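Local coordinates for bacterial regulatory proteins, tetR family (Corynebacterium glutamicum, PDB 3AQT), which binds resorcinol and, as a TetR-family transcriptional repressor, probably binds DNA through a helix-turn-helix motif, at residues 211-215 and 228-233. Sequence-based numbering, arbitrary orientation.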
ATOM      1  N   GLN B 211       7.959  12.770 -11.241  1.00 41.15           N
ATOM      2  CA  GLN B 211       9.124  12.269 -11.956  1.00 40.97           C
ATOM      3  C   GLN B 211       9.916  11.288 -11.113  1.00 39.82           C
ATOM      4  O   GLN B 211      10.247  10.187 -11.558  1.00 39.90           O
ATOM      5  CB  GLN B 211      10.029  13.425 -12.374  1.00 41.73           C
ATOM      6  CG  GLN B 211       9.472  14.277 -13.504  1.00 43.36           C
ATOM      7  CD  GLN B 211      10.446  15.357 -13.943  1.00 43.86           C
ATOM      8  OE1 GLN B 211      11.659  15.177 -13.861  1.00 45.66           O
ATOM      9  NE2 GLN B 211       9.919  16.472 -14.428  1.00 41.46           N
ATOM     10  N   ILE B 212      10.213  11.692  -9.885  1.00 39.77           N
ATOM     11  CA  ILE B 212      10.974  10.861  -8.972  1.00 40.05           C
ATOM     12  C   ILE B 212      10.264   9.543  -8.716  1.00 37.97           C
ATOM     13  O   ILE B 212      10.895   8.491  -8.675  1.00 38.31           O
ATOM     14  CB  ILE B 212      11.209  11.591  -7.643  1.00 42.51           C
ATOM     15  CG1 ILE B 212      11.998  12.876  -7.902  1.00 44.46           C
ATOM     16  CG2 ILE B 212      11.977  10.698  -6.684  1.00 41.31           C
ATOM     17  CD1 ILE B 212      11.990  13.880  -6.751  1.00 47.18           C
ATOM     18  N   PHE B 213       8.948   9.589  -8.553  1.00 37.06           N
ATOM     19  CA  PHE B 213       8.209   8.361  -8.322  1.00 35.73           C
ATOM     20  C   PHE B 213       8.248   7.459  -9.554  1.00 34.28           C
ATOM     21  O   PHE B 213       8.485   6.256  -9.446  1.00 34.38           O
ATOM     22  CB  PHE B 213       6.750   8.645  -7.956  1.00 34.62           C
ATOM     23  CG  PHE B 213       5.915   7.398  -7.863  1.00 33.53           C
ATOM     24  CD1 PHE B 213       6.146   6.469  -6.856  1.00 35.10           C
ATOM     25  CD2 PHE B 213       4.966   7.107  -8.835  1.00 33.25           C
ATOM     26  CE1 PHE B 213       5.446   5.265  -6.825  1.00 34.64           C
ATOM     27  CE2 PHE B 213       4.264   5.908  -8.815  1.00 34.57           C
ATOM     28  CZ  PHE B 213       4.505   4.983  -7.808  1.00 34.52           C
ATOM     29  N   ALA B 214       8.012   8.038 -10.725  1.00 33.50           N
ATOM     30  CA  ALA B 214       8.017   7.258 -11.959  1.00 32.75           C
ATOM     31  C   ALA B 214       9.370   6.598 -12.185  1.00 32.66           C
ATOM     32  O   ALA B 214       9.445   5.442 -12.622  1.00 32.30           O
ATOM     33  CB  ALA B 214       7.653   8.145 -13.147  1.00 32.90           C
ATOM     34  N   ALA B 215      10.444   7.323 -11.885  1.00 32.90           N
ATOM     35  CA  ALA B 215      11.784   6.767 -12.068  1.00 33.21           C
ATOM     36  C   ALA B 215      11.971   5.515 -11.221  1.00 34.61           C
ATOM     37  O   ALA B 215      12.491   4.503 -11.694  1.00 34.03           O
ATOM     38  CB  ALA B 215      12.835   7.804 -11.707  1.00 33.66           C
ATOM     39  N   ALA B 228      16.423   5.722 -16.175  1.00 42.68           N
ATOM     40  CA  ALA B 228      15.095   5.901 -15.587  1.00 42.26           C
ATOM     41  C   ALA B 228      14.739   7.360 -15.328  1.00 42.15           C
ATOM     42  O   ALA B 228      13.682   7.834 -15.737  1.00 42.62           O
ATOM     43  CB  ALA B 228      14.988   5.107 -14.290  1.00 40.50           C
ATOM     44  N   ARG B 229      15.622   8.065 -14.635  1.00 42.75           N
ATOM     45  CA  ARG B 229      15.402   9.467 -14.313  1.00 44.39           C
ATOM     46  C   ARG B 229      15.148  10.278 -15.588  1.00 44.66           C
ATOM     47  O   ARG B 229      14.209  11.072 -15.664  1.00 43.62           O
ATOM     48  CB  ARG B 229      16.624  10.008 -13.560  1.00 47.31           C
ATOM     49  CG  ARG B 229      16.566  11.483 -13.208  1.00 51.58           C
ATOM     50  CD  ARG B 229      15.392  11.798 -12.298  1.00 57.79           C
ATOM     51  NE  ARG B 229      15.100  13.230 -12.277  1.00 63.12           N
ATOM     52  CZ  ARG B 229      14.137  13.784 -11.548  1.00 66.08           C
ATOM     53  NH1 ARG B 229      13.370  13.025 -10.774  1.00 69.00           N
ATOM     54  NH2 ARG B 229      13.933  15.096 -11.595  1.00 66.43           N
ATOM     55  N   GLU B 230      15.987  10.066 -16.593  1.00 45.57           N
ATOM     56  CA  GLU B 230      15.850  10.779 -17.857  1.00 45.35           C
ATOM     57  C   GLU B 230      14.495  10.525 -18.503  1.00 44.01           C
ATOM     58  O   GLU B 230      13.834  11.452 -18.975  1.00 43.17           O
ATOM     59  CB  GLU B 230      16.965  10.360 -18.821  1.00 46.31           C
ATOM     60  CG  GLU B 230      16.737  10.791 -20.262  1.00 49.32           C
ATOM     61  CD  GLU B 230      16.275   9.654 -21.164  1.00 50.46           C
ATOM     62  OE1 GLU B 230      16.908   8.574 -21.134  1.00 51.26           O
ATOM     63  OE2 GLU B 230      15.289   9.847 -21.911  1.00 49.90           O
ATOM     64  N   ILE B 231      14.086   9.263 -18.536  1.00 41.82           N
ATOM     65  CA  ILE B 231      12.811   8.918 -19.139  1.00 42.27           C
ATOM     66  C   ILE B 231      11.646   9.561 -18.389  1.00 42.48           C
ATOM     67  O   ILE B 231      10.682  10.007 -18.999  1.00 43.18           O
ATOM     68  CB  ILE B 231      12.610   7.402 -19.171  1.00 43.06           C
ATOM     69  CG1 ILE B 231      13.715   6.760 -20.008  1.00 43.76           C
ATOM     70  CG2 ILE B 231      11.240   7.077 -19.745  1.00 42.52           C
ATOM     71  CD1 ILE B 231      13.414   6.360 -21.456  1.00 47.18           C
ATOM     72  N   ALA B 232      11.743   9.620 -17.068  1.00 41.97           N
ATOM     73  CA  ALA B 232      10.683  10.202 -16.265  1.00 41.27           C
ATOM     74  C   ALA B 232      10.668  11.718 -16.336  1.00 41.33           C
ATOM     75  O   ALA B 232       9.774  12.356 -15.774  1.00 42.49           O
ATOM     76  CB  ALA B 232      10.823   9.759 -14.824  1.00 43.08           C
ATOM     77  N   SER B 233      11.650  12.297 -17.020  1.00 40.90           N
ATOM     78  CA  SER B 233      11.730  13.751 -17.141  1.00 41.34           C
ATOM     79  C   SER B 233      11.324  14.276 -18.520  1.00 40.29           C
ATOM     80  O   SER B 233      11.367  15.477 -18.763  1.00 39.02           O
ATOM     81  CB  SER B 233      13.149  14.224 -16.828  1.00 43.90           C
ATOM     82  OG  SER B 233      14.059  13.769 -17.824  1.00 48.30           O
TER
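Q211 lies across from A232 and A215 from A228, so the two backbones run antiparallel and close, with CA atoms 5.0 Å apart in the first pair and 4.9 Å in the second. The methyl of A232 points at the other helix and packs on A214, CB to CB 3.9 Å, and on A215. A232 CB also lies 3.3 Å from the carbonyl O of Q211. A215 CB rests against the backbone of R229 at CA, and A228 CB lies beside the carbonyl O of A215. Helices 209-220 and 225-231, the last two of the all-alpha chain, form an antiparallel helical hairpin, packed here through alanines. Both lie in the tetracycline repressor-like C-terminal domain. A214 also packs on A124 and R128 of helix 119-134, and its side chain is about 10 Å from bound resorcinol.

Q211 and R229 are the long side chains that reach across beside the alanines. Q211 has CG beside its backbone N (chi1 -72°) and is extended from there. Its CG passes 3.0 Å from the carbonyl O of A232, and its amide reaches S233, OE1 to CB 3.5 Å. R229 starts away from helix 209-220, but a bend at chi2 (61°) returns the guanidinium to it. Q211 OE1 lies over one face of that group, 3.2 Å from R229 NH2, at an angle too poor for a hydrogen bond. The amide and guanidinium planes are 42° apart. I212 CG1 meets the guanidinium edge at NH1. I212 also packs on L182 of the second subunit, and R229 NH1 makes a long, weak ion pair with E178 of that subunit. S233 N and OG both donate to E230 O, from the same face of its plane.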